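Local coordinates for L protein (PDB 5MV0) that probably cleaves capped host RNA with its N-terminal endonuclease domain, supplying the primers for viral mRNA synthesis, at residues L37-I42 with S176-E181; N52-R55 with I60-T63; R74-H79 with E134-N139; V101-T106 with K121-G126. All coordinates share one frame; numbering follows the deposited sequence. Where two conformers were deposited one is given.

Contact 1. Residues L37-I42 with S176-E181; sequences LAMSAI and SQWISE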
loop_
_atom_site.group_PDB
_atom_site.type_symbol
_atom_site.label_atom_id
_atom_site.label_comp_id
_atom_site.label_asym_id
_atom_site.label_seq_id
_atom_site.Cartn_x
_atom_site.Cartn_y
_atom_site.Cartn_z
ATOM N N LEU B 37 4.037 2.104 -17.746
ATOM C CA LEU B 37 4.429 1.536 -16.461
ATOM C C LEU B 37 5.859 1.914 -16.108
ATOM O O LEU B 37 6.161 2.242 -14.949
ATOM C CB LEU B 37 4.279 0.018 -16.499
ATOM C CG LEU B 37 4.591 -0.696 -15.179
ATOM C CD1 LEU B 37 3.521 -0.390 -14.141
ATOM C CD2 LEU B 37 4.712 -2.183 -15.401
ATOM N N ALA B 38 6.762 1.863 -17.092
ATOM C CA ALA B 38 8.149 2.229 -16.821
ATOM C C ALA B 38 8.249 3.669 -16.345
ATOM O O ALA B 38 9.006 3.968 -15.411
ATOM C CB ALA B 38 9.029 2.016 -18.064
ATOM N N MET B 39 7.486 4.583 -16.963
ATOM C CA MET B 39 7.584 5.979 -16.542
ATOM C C MET B 39 6.974 6.180 -15.159
ATOM O O MET B 39 7.476 6.988 -14.363
ATOM C CB MET B 39 6.924 6.902 -17.579
ATOM C CG MET B 39 7.632 6.933 -18.966
ATOM S SD MET B 39 9.454 6.868 -18.953
ATOM C CE MET B 39 9.865 8.441 -18.189
ATOM N N SER B 40 5.913 5.443 -14.836
ATOM C CA SER B 40 5.355 5.527 -13.488
ATOM C C SER B 40 6.355 5.028 -12.447
ATOM O O SER B 40 6.478 5.611 -11.363
ATOM C CB SER B 40 4.040 4.736 -13.423
ATOM O OG SER B 40 3.621 4.577 -12.074
ATOM N N ALA B 41 7.094 3.967 -12.766
ATOM C CA ALA B 41 8.116 3.464 -11.853
ATOM C C ALA B 41 9.211 4.494 -11.620
ATOM O O ALA B 41 9.654 4.695 -10.483
ATOM C CB ALA B 41 8.710 2.176 -12.419
ATOM N N ILE B 42 9.654 5.165 -12.690
ATOM C CA ILE B 42 10.670 6.208 -12.563
ATOM C C ILE B 42 10.149 7.372 -11.730
ATOM O O ILE B 42 10.858 7.895 -10.856
ATOM C CB ILE B 42 11.132 6.653 -13.963
ATOM C CG1 ILE B 42 11.899 5.508 -14.625
ATOM C CG2 ILE B 42 11.951 7.968 -13.897
ATOM C CD1 ILE B 42 12.027 5.643 -16.155
ATOM N N SER B 176 11.997 6.542 -26.776
ATOM C CA SER B 176 12.465 7.929 -26.802
ATOM C C SER B 176 11.323 8.938 -26.789
ATOM O O SER B 176 11.533 10.090 -26.390
ATOM C CB SER B 176 13.339 8.200 -28.044
ATOM O OG SER B 176 14.439 7.315 -28.116
ATOM N N GLN B 177 10.136 8.555 -27.248
ATOM C CA GLN B 177 8.989 9.453 -27.174
ATOM C C GLN B 177 8.455 9.599 -25.758
ATOM O O GLN B 177 7.651 10.501 -25.502
ATOM C CB GLN B 177 7.874 8.944 -28.081
ATOM C CG GLN B 177 8.263 8.928 -29.547
ATOM C CD GLN B 177 7.266 8.175 -30.385
ATOM O OE1 GLN B 177 7.621 7.242 -31.099
ATOM N NE2 GLN B 177 6.015 8.578 -30.304
ATOM N N TRP B 178 8.877 8.731 -24.848
ATOM C CA TRP B 178 8.433 8.740 -23.463
ATOM C C TRP B 178 9.457 9.310 -22.494
ATOM O O TRP B 178 9.068 9.782 -21.422
ATOM C CB TRP B 178 8.094 7.314 -23.010
ATOM C CG TRP B 178 6.891 6.739 -23.679
ATOM C CD1 TRP B 178 6.826 6.199 -24.932
ATOM C CD2 TRP B 178 5.578 6.629 -23.124
ATOM N NE1 TRP B 178 5.545 5.764 -25.189
ATOM C CE2 TRP B 178 4.763 6.016 -24.095
ATOM C CE3 TRP B 178 5.013 6.992 -21.901
ATOM C CZ2 TRP B 178 3.418 5.756 -23.879
ATOM C CZ3 TRP B 178 3.677 6.725 -21.683
ATOM C CH2 TRP B 178 2.893 6.114 -22.668
ATOM N N ILE B 179 10.746 9.274 -22.827
ATOM C CA ILE B 179 11.788 9.687 -21.892
ATOM C C ILE B 179 12.889 10.403 -22.666
ATOM O O ILE B 179 13.251 9.998 -23.775
ATOM C CB ILE B 179 12.318 8.468 -21.098
ATOM C CG1 ILE B 179 13.278 8.915 -19.978
ATOM C CG2 ILE B 179 12.948 7.416 -22.041
ATOM C CD1 ILE B 179 13.673 7.770 -19.020
ATOM N N SER B 180 13.391 11.493 -22.092
ATOM C CA SER B 180 14.414 12.292 -22.747
ATOM C C SER B 180 15.770 11.588 -22.706
ATOM O O SER B 180 16.012 10.673 -21.910
ATOM C CB SER B 180 14.528 13.675 -22.098
ATOM O OG SER B 180 15.070 13.585 -20.778
ATOM N N GLU B 181 16.656 12.020 -23.611
ATOM C CA GLU B 181 18.017 11.497 -23.624
ATOM C C GLU B 181 18.712 11.715 -22.282
ATOM O O GLU B 181 19.403 10.822 -21.786
ATOM C CB GLU B 181 18.817 12.155 -24.752
ATOM C CG GLU B 181 18.332 11.776 -26.165
ATOM C CD GLU B 181 17.168 12.631 -26.673
ATOM O OE1 GLU B 181 16.606 13.471 -25.913
ATOM O OE2 GLU B 181 16.816 12.451 -27.858
#
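M39 reaches out from helix 34-57 into the angle between the W178 indole and the I179 side chain. Its CG stands anti to the carbonyl carbon, and further bends at chi2 (-38°) and chi3 (-67°) fold the thioether back, so that different atoms serve different partners. The CG methylene approaches the six-membered part of the indole, with M39 CG to W178 CE3 at 3.9 Å; the approach is oblique to the ring. The sulfur and methyl go to the backbone and the next residue: M39 CE lies 3.6 Å from W178 O and 3.8 Å from I179 CB. One helical turn further on, I42 takes up the far end of I179. The two chains meet at about a right angle, terminal methyl against terminal methyl, I42 CD1 to I179 CD1 being 3.9 Å. The extended form of I179, with CG1 anti to the backbone N (chi1 -172°), carries that methyl toward the helix.

Beyond the two segments, I42 also touches S165 and L169 of helix 155-170 and L187 of helix 181-192. The W178 ring meets Y35 edge to face and forms a cation-pi pair with K26 of the second subunit. No hydrogen bond joins the two segments; the 179 Å² buried between them rests on van der Waals contact of M39, I42, W178 and I179, including the W178 carbonyl oxygen. That chemistry is consistent with adhesion by shape and dispersion between helix 34-57 and the loop leading into helix 181-192.

Contact 2. Residues N52-R55 with I60-T63; sequences NCCR and IHNT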
loop_
_atom_site.group_PDB
_atom_site.type_symbol
_atom_site.label_atom_id
_atom_site.label_comp_id
_atom_site.label_asym_id
_atom_site.label_seq_id
_atom_site.Cartn_x
_atom_site.Cartn_y
_atom_site.Cartn_z
ATOM N N ASN B 52 10.661 10.591 1.767
ATOM C CA ASN B 52 11.518 10.296 2.904
ATOM C C ASN B 52 12.368 11.496 3.309
ATOM O O ASN B 52 12.668 11.659 4.498
ATOM C CB ASN B 52 12.347 9.066 2.581
ATOM C CG ASN B 52 11.486 7.807 2.575
ATOM O OD1 ASN B 52 10.620 7.648 3.438
ATOM N ND2 ASN B 52 11.691 6.935 1.599
ATOM N N CYS B 53 12.743 12.355 2.359
ATOM C CA CYS B 53 13.377 13.616 2.742
ATOM C C CYS B 53 12.432 14.455 3.591
ATOM O O CYS B 53 12.844 15.028 4.609
ATOM C CB CYS B 53 13.833 14.396 1.503
ATOM S SG CYS B 53 15.239 13.675 0.632
ATOM N N CYS B 54 11.149 14.505 3.212
ATOM C CA CYS B 54 10.168 15.246 4.000
ATOM C C CYS B 54 10.033 14.665 5.395
ATOM O O CYS B 54 10.013 15.402 6.385
ATOM C CB CYS B 54 8.811 15.245 3.305
ATOM S SG CYS B 54 8.748 16.268 1.836
ATOM N N ARG B 55 9.912 13.336 5.488
ATOM C CA ARG B 55 9.831 12.694 6.793
ATOM C C ARG B 55 11.058 12.998 7.643
ATOM O O ARG B 55 10.929 13.287 8.838
ATOM C CB ARG B 55 9.672 11.186 6.628
ATOM C CG ARG B 55 8.422 10.787 5.882
ATOM C CD ARG B 55 7.656 9.773 6.679
ATOM N NE ARG B 55 6.403 9.391 6.046
ATOM C CZ ARG B 55 6.152 8.161 5.622
ATOM N NH1 ARG B 55 7.085 7.232 5.763
ATOM N NH2 ARG B 55 4.982 7.858 5.069
ATOM N N ILE B 60 5.831 18.747 5.440
ATOM C CA ILE B 60 4.731 18.201 4.647
ATOM C C ILE B 60 5.227 17.859 3.250
ATOM O O ILE B 60 5.849 18.689 2.582
ATOM C CB ILE B 60 3.571 19.206 4.582
ATOM C CG1 ILE B 60 2.995 19.452 5.979
ATOM C CG2 ILE B 60 2.488 18.751 3.606
ATOM C CD1 ILE B 60 2.182 20.721 6.049
ATOM N N HIS B 61 4.943 16.641 2.799
ATOM C CA HIS B 61 5.165 16.287 1.399
ATOM C C HIS B 61 4.064 16.907 0.549
ATOM O O HIS B 61 2.875 16.650 0.776
ATOM C CB HIS B 61 5.181 14.772 1.234
ATOM C CG HIS B 61 5.587 14.305 -0.129
ATOM N ND1 HIS B 61 5.244 13.059 -0.615
ATOM C CD2 HIS B 61 6.329 14.896 -1.097
ATOM C CE1 HIS B 61 5.743 12.911 -1.830
ATOM N NE2 HIS B 61 6.409 14.008 -2.145
ATOM N N ASN B 62 4.455 17.706 -0.440
ATOM C CA ASN B 62 3.521 18.584 -1.156
ATOM C C ASN B 62 2.839 17.859 -2.325
ATOM O O ASN B 62 2.931 18.264 -3.485
ATOM C CB ASN B 62 4.261 19.830 -1.635
ATOM C CG ASN B 62 3.353 20.834 -2.317
ATOM O OD1 ASN B 62 2.132 20.803 -2.153
ATOM N ND2 ASN B 62 3.951 21.745 -3.080
ATOM N N THR B 63 2.095 16.797 -1.996
ATOM C CA THR B 63 1.414 16.010 -3.025
ATOM C C THR B 63 0.240 16.743 -3.671
ATOM O O THR B 63 -0.174 16.368 -4.774
ATOM C CB THR B 63 0.911 14.679 -2.450
ATOM O OG1 THR B 63 -0.095 14.930 -1.462
ATOM C CG2 THR B 63 2.049 13.905 -1.818
#
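C54 alone carries the helix side of this contact, its thiol pointing at the backbone of the short strand 60-61. The shortest approach is C54 SG to H61 CA at 3.6 Å, and C54 SG also lies 3.8 Å from I60 O, resting against the I60-H61 peptide. From there it reaches the base of the histidine side chain, 3.9 Å from H61 CB. The imidazole itself is met only obliquely: C54 SG stands 4.8 Å from the ring centroid and 57° off its normal.

What positions the imidazole lies one shell out. H61 CG is anti to the backbone N (chi1 -172°), which sends the ring along helix 34-57, where H61 NE2 is hydrogen-bonded to E50 OE1 and the side chain touches T47 and L51. One face of the ring is overlain by T63 CG2, 3.5 Å above the plane and offset toward the rim. T63 gets there because the chain reverses in an inverse gamma turn centred on N62, closed by a weak T63 N to H61 O bond. N62 ND2 is in turn hydrogen-bonded to P87 O and I66 O.

Further out, strand 60-61 pairs with strand 89-93 through backbone bonds between I60 and Y90, at one border of the mixed sheet. C53 and C54 also pack on L102, so the end of helix 34-57 lies against both this edge strand and strand 98-106.

Contact 3. Residues R74-H79 with E134-N139; sequences RAIPIH and EGWLFN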
loop_
_atom_site.group_PDB
_atom_site.type_symbol
_atom_site.label_atom_id
_atom_site.label_comp_id
_atom_site.label_asym_id
_atom_site.label_seq_id
_atom_site.Cartn_x
_atom_site.Cartn_y
_atom_site.Cartn_z
ATOM N N ARG B 74 -0.720 31.045 3.107
ATOM C CA ARG B 74 -1.057 30.384 4.359
ATOM C C ARG B 74 -0.276 30.930 5.543
ATOM O O ARG B 74 -0.562 30.546 6.684
ATOM C CB ARG B 74 -0.827 28.874 4.237
ATOM C CG ARG B 74 -1.841 28.176 3.355
ATOM C CD ARG B 74 -1.352 26.803 2.878
ATOM N NE ARG B 74 -2.458 26.037 2.319
ATOM C CZ ARG B 74 -3.026 26.293 1.146
ATOM N NH1 ARG B 74 -2.589 27.298 0.404
ATOM N NH2 ARG B 74 -4.042 25.555 0.718
ATOM N N ALA B 75 0.696 31.807 5.301
ATOM C CA ALA B 75 1.485 32.443 6.347
ATOM C C ALA B 75 1.252 33.943 6.431
ATOM O O ALA B 75 1.133 34.488 7.530
ATOM C CB ALA B 75 2.980 32.181 6.116
ATOM N N ILE B 76 1.190 34.613 5.288
ATOM C CA ILE B 76 1.038 36.062 5.193
ATOM C C ILE B 76 0.007 36.353 4.112
ATOM O O ILE B 76 0.340 36.325 2.919
ATOM C CB ILE B 76 2.368 36.754 4.863
ATOM C CG1 ILE B 76 3.438 36.365 5.877
ATOM C CG2 ILE B 76 2.186 38.270 4.822
ATOM C CD1 ILE B 76 4.830 36.670 5.411
ATOM N N PRO B 77 -1.240 36.636 4.478
ATOM C CA PRO B 77 -2.288 36.826 3.460
ATOM C C PRO B 77 -1.965 37.866 2.397
ATOM O O PRO B 77 -2.379 37.698 1.241
ATOM C CB PRO B 77 -3.502 37.240 4.302
ATOM C CG PRO B 77 -3.280 36.573 5.619
ATOM C CD PRO B 77 -1.785 36.596 5.847
ATOM N N ILE B 78 -1.237 38.926 2.732
ATOM C CA ILE B 78 -0.940 39.995 1.783
ATOM C C ILE B 78 0.524 39.897 1.384
ATOM O O ILE B 78 1.413 40.037 2.231
ATOM C CB ILE B 78 -1.240 41.388 2.359
ATOM C CG1 ILE B 78 -2.726 41.544 2.673
ATOM C CG2 ILE B 78 -0.779 42.459 1.382
ATOM C CD1 ILE B 78 -3.084 41.231 4.115
ATOM N N HIS B 79 0.775 39.692 0.092
ATOM C CA HIS B 79 2.152 39.627 -0.382
ATOM C C HIS B 79 2.183 39.805 -1.895
ATOM O O HIS B 79 1.181 39.533 -2.567
ATOM C CB HIS B 79 2.801 38.304 0.040
ATOM C CG HIS B 79 2.249 37.100 -0.660
ATOM N ND1 HIS B 79 2.655 36.725 -1.923
ATOM C CD2 HIS B 79 1.337 36.179 -0.267
ATOM C CE1 HIS B 79 2.007 35.631 -2.284
ATOM N NE2 HIS B 79 1.206 35.275 -1.293
ATOM N N GLU B 134 9.604 40.918 6.401
ATOM C CA GLU B 134 8.416 40.844 7.238
ATOM C C GLU B 134 8.686 40.184 8.581
ATOM O O GLU B 134 7.736 39.901 9.319
ATOM C CB GLU B 134 7.301 40.088 6.504
ATOM C CG GLU B 134 6.917 40.693 5.166
ATOM C CD GLU B 134 6.466 42.143 5.287
ATOM O OE1 GLU B 134 5.646 42.448 6.183
ATOM O OE2 GLU B 134 6.933 42.978 4.484
ATOM N N GLY B 135 9.948 39.916 8.909
ATOM C CA GLY B 135 10.262 39.288 10.179
ATOM C C GLY B 135 10.179 37.777 10.185
ATOM O O GLY B 135 10.288 37.170 11.255
ATOM N N TRP B 136 9.977 37.154 9.028
ATOM C CA TRP B 136 9.895 35.706 8.909
ATOM C C TRP B 136 11.238 35.124 8.484
ATOM O O TRP B 136 12.067 35.791 7.861
ATOM C CB TRP B 136 8.821 35.306 7.888
ATOM C CG TRP B 136 7.417 35.383 8.410
ATOM C CD1 TRP B 136 6.695 36.516 8.683
ATOM C CD2 TRP B 136 6.556 34.280 8.699
ATOM N NE1 TRP B 136 5.443 36.181 9.136
ATOM C CE2 TRP B 136 5.330 34.814 9.151
ATOM C CE3 TRP B 136 6.700 32.890 8.618
ATOM C CZ2 TRP B 136 4.260 34.009 9.519
ATOM C CZ3 TRP B 136 5.640 32.091 8.991
ATOM C CH2 TRP B 136 4.433 32.652 9.441
ATOM N N LEU B 137 11.445 33.859 8.831
ATOM C CA LEU B 137 12.537 33.074 8.275
ATOM C C LEU B 137 12.016 32.250 7.100
ATOM O O LEU B 137 10.890 31.746 7.126
ATOM C CB LEU B 137 13.156 32.157 9.336
ATOM C CG LEU B 137 14.436 32.610 10.051
ATOM C CD1 LEU B 137 14.389 34.079 10.426
ATOM C CD2 LEU B 137 14.701 31.752 11.285
ATOM N N PHE B 138 12.832 32.131 6.062
ATOM C CA PHE B 138 12.493 31.351 4.876
ATOM C C PHE B 138 13.703 30.471 4.585
ATOM O O PHE B 138 14.704 30.936 4.040
ATOM C CB PHE B 138 12.143 32.253 3.697
ATOM C CG PHE B 138 11.689 31.502 2.472
ATOM C CD1 PHE B 138 10.437 30.913 2.428
ATOM C CD2 PHE B 138 12.516 31.391 1.370
ATOM C CE1 PHE B 138 10.015 30.219 1.303
ATOM C CE2 PHE B 138 12.100 30.706 0.241
ATOM C CZ PHE B 138 10.842 30.119 0.210
ATOM N N ASN B 139 13.619 29.200 4.960
ATOM C CA ASN B 139 14.744 28.284 4.846
ATOM C C ASN B 139 14.519 27.355 3.656
ATOM O O ASN B 139 13.583 26.545 3.647
ATOM C CB ASN B 139 14.936 27.513 6.149
ATOM C CG ASN B 139 15.285 28.429 7.318
ATOM O OD1 ASN B 139 15.749 29.558 7.124
ATOM N ND2 ASN B 139 15.071 27.942 8.535
#
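W136 N to L131 O and G135 N to K132 O are the hydrogen bonds of the Schellman motif that ends helix 127-133 and sets the backbone from which the indole projects; A75 and I76 rest on that indole. The motif turns at G135, whose positive phi (85°) allows the chain to leave the helix and start the next strand. No hydrogen bond links the two segments; they meet on the indole face.

Two aliphatic groups lie over the same face of that indole, one above each ring. I76 CD1 sits 3.9 Å from the centroid of the five-membered ring and only 18° off its normal, while A75 CB sits 4.1 Å from the centroid of the six-membered ring, 28° off. Both qualify as CH-pi contacts. I76 gains its place with CG1 anti to its own carbonyl carbon and an extended second torsion, which lays the chain along the pyrrole: I76 CG1 is 3.8 Å from W136 NE1, and I76 CD1 is 3.8 Å from W136 CD1. The I76 and W136 side chains run antiparallel alongside one another. At the six-membered end the nearest pair is A75 CB to W136 CH2 at 3.7 Å. E134 contributes at the margin, with its CB 4.4 Å from I76 CD1.

Beyond the indole, I76 also touches L131, and I92 of strand 89-93 packs on both A75 and W136. L137 and N139 begin strand 137-145 and are bonded through their backbones to I99 of strand 98-106. The contact therefore fastens the loop after helix 68-73 to the entrance of an outermost strand of the sheet.

Contact 4. Residues V101-T106 with K121-G126; sequences VLEAST and KLKYSG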
loop_
_atom_site.group_PDB
_atom_site.type_symbol
_atom_site.label_atom_id
_atom_site.label_comp_id
_atom_site.label_asym_id
_atom_site.label_seq_id
_atom_site.Cartn_x
_atom_site.Cartn_y
_atom_site.Cartn_z
ATOM N N VAL B 101 11.060 25.215 2.871
ATOM C CA VAL B 101 10.741 24.571 1.601
ATOM C C VAL B 101 11.865 23.608 1.245
ATOM O O VAL B 101 13.042 23.856 1.524
ATOM C CB VAL B 101 10.507 25.571 0.448
ATOM C CG1 VAL B 101 9.228 26.372 0.661
ATOM C CG2 VAL B 101 11.726 26.482 0.266
ATOM N N LEU B 102 11.488 22.497 0.618
ATOM C CA LEU B 102 12.413 21.436 0.262
ATOM C C LEU B 102 12.394 21.222 -1.243
ATOM O O LEU B 102 11.321 21.176 -1.858
ATOM C CB LEU B 102 12.044 20.126 0.980
ATOM C CG LEU B 102 12.687 18.871 0.379
ATOM C CD1 LEU B 102 14.173 18.832 0.700
ATOM C CD2 LEU B 102 11.970 17.617 0.868
ATOM N N GLU B 103 13.582 21.094 -1.829
ATOM C CA GLU B 103 13.764 20.609 -3.196
ATOM C C GLU B 103 14.647 19.372 -3.111
ATOM O O GLU B 103 15.815 19.464 -2.715
ATOM C CB GLU B 103 14.395 21.671 -4.096
ATOM C CG GLU B 103 13.546 22.934 -4.291
ATOM C CD GLU B 103 12.317 22.691 -5.156
ATOM O OE1 GLU B 103 12.213 21.597 -5.761
ATOM O OE2 GLU B 103 11.456 23.592 -5.228
ATOM N N ALA B 104 14.096 18.217 -3.476
ATOM C CA ALA B 104 14.808 16.949 -3.351
ATOM C C ALA B 104 14.962 16.297 -4.715
ATOM O O ALA B 104 14.041 16.328 -5.539
ATOM C CB ALA B 104 14.073 15.991 -2.402
ATOM N N SER B 105 16.119 15.691 -4.947
ATOM C CA SER B 105 16.359 15.018 -6.213
ATOM C C SER B 105 17.430 13.966 -6.005
ATOM O O SER B 105 18.153 13.971 -5.000
ATOM C CB SER B 105 16.798 16.011 -7.289
ATOM O OG SER B 105 18.072 16.534 -6.935
ATOM N N THR B 106 17.540 13.070 -6.978
ATOM C CA THR B 106 18.658 12.147 -7.059
ATOM C C THR B 106 19.424 12.416 -8.339
ATOM O O THR B 106 18.827 12.685 -9.387
ATOM C CB THR B 106 18.207 10.663 -7.015
ATOM O OG1 THR B 106 17.398 10.366 -8.166
ATOM C CG2 THR B 106 17.414 10.383 -5.745
ATOM N N LYS B 121 17.980 25.906 -6.333
ATOM C CA LYS B 121 18.014 27.066 -5.450
ATOM C C LYS B 121 17.787 28.359 -6.222
ATOM O O LYS B 121 17.215 29.306 -5.680
ATOM C CB LYS B 121 19.339 27.124 -4.689
ATOM C CG LYS B 121 19.232 27.954 -3.417
ATOM C CD LYS B 121 20.400 27.735 -2.473
ATOM C CE LYS B 121 20.141 28.433 -1.140
ATOM N NZ LYS B 121 19.733 29.856 -1.319
ATOM N N LEU B 122 18.194 28.413 -7.490
ATOM C CA LEU B 122 18.036 29.647 -8.252
ATOM C C LEU B 122 16.574 29.987 -8.522
ATOM O O LEU B 122 16.265 31.154 -8.785
ATOM C CB LEU B 122 18.799 29.554 -9.571
ATOM C CG LEU B 122 20.306 29.838 -9.500
ATOM C CD1 LEU B 122 20.965 29.538 -10.839
ATOM C CD2 LEU B 122 20.571 31.287 -9.078
ATOM N N LYS B 123 15.671 29.001 -8.472
ATOM C CA LYS B 123 14.252 29.298 -8.659
ATOM C C LYS B 123 13.767 30.341 -7.665
ATOM O O LYS B 123 12.840 31.101 -7.965
ATOM C CB LYS B 123 13.397 28.035 -8.495
ATOM C CG LYS B 123 13.736 26.867 -9.402
ATOM C CD LYS B 123 12.620 25.798 -9.322
ATOM C CE LYS B 123 12.444 25.269 -7.906
ATOM N NZ LYS B 123 11.460 24.133 -7.874
ATOM N N TYR B 124 14.364 30.369 -6.476
ATOM C CA TYR B 124 13.853 31.111 -5.335
ATOM C C TYR B 124 14.433 32.524 -5.211
ATOM O O TYR B 124 14.262 33.153 -4.163
ATOM C CB TYR B 124 14.124 30.322 -4.053
ATOM C CG TYR B 124 13.303 29.052 -3.936
ATOM C CD1 TYR B 124 12.061 29.067 -3.318
ATOM C CD2 TYR B 124 13.768 27.841 -4.450
ATOM C CE1 TYR B 124 11.302 27.916 -3.213
ATOM C CE2 TYR B 124 13.004 26.683 -4.356
ATOM C CZ TYR B 124 11.777 26.729 -3.731
ATOM O OH TYR B 124 10.999 25.589 -3.615
ATOM N N SER B 125 15.092 33.036 -6.248
ATOM C CA SER B 125 15.713 34.358 -6.180
ATOM C C SER B 125 14.730 35.418 -5.697
ATOM O O SER B 125 13.625 35.556 -6.236
ATOM C CB SER B 125 16.268 34.749 -7.549
ATOM O OG SER B 125 17.344 33.901 -7.913
ATOM N N GLY B 126 15.136 36.161 -4.664
ATOM C CA GLY B 126 14.367 37.273 -4.153
ATOM C C GLY B 126 13.375 36.931 -3.059
ATOM O O GLY B 126 13.015 37.814 -2.275
HETATM O O HOH W 1 12.999 22.162 -8.793
#
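E103 OE2 is gripped by two donors from segment 121-126, and this is the tight end of the contact. Y124 OH donates to it over 2.6 Å, arriving on the anti side and 16° out of the carboxylate plane. K123 NZ reaches the same oxygen at 2.7 Å in a salt bridge, but from above that plane, 58° out of it. The lysine chain bends at chi3 (-60°), bringing its ammonium to the end of the glutamate, which advances to meet it. Beside the phenol, V101 CG2 packs on the tyrosine ring obliquely, 3.8 Å from Y124 CE1, and Y124 is buried on F138 and I140 of strand 137-145.

E103 lies on strand 98-106 with its side chain touching D88 and D120, an acidic grouping consistent with the active site of a PDDEXK nuclease, the clan to which this cap-snatching domain belongs.

The other carboxylate oxygen is held more loosely. A water accepts from K123 NZ at 2.7 Å and stands 3.2 Å from E103 OE1, a long bond whose proton has competing acceptors. On this side K123, only partly buried, also packs on H84 of the second subunit.

Overall arrangement
Followed from the N terminus, the chain opens contact 1 on helix 34-57 and returns to close it only at 176-181, so the other three contacts all fall within that long loop. Contact 2 closes first, a short reversal from the end of the same helix into strand 60-61. Contact 3 then opens at 74-79, and contact 4 both opens and closes before 134-139 completes it. Contact 2 touches contact 4 through C54 and L102, and contact 4 touches contact 3 through V101, N139 and F138, making a continuous path across the sheet. Contact 1, about 38 Å from contact 3 between centres, shares helix 34-57 with contact 2 but joins it to the loop before helix 181-192.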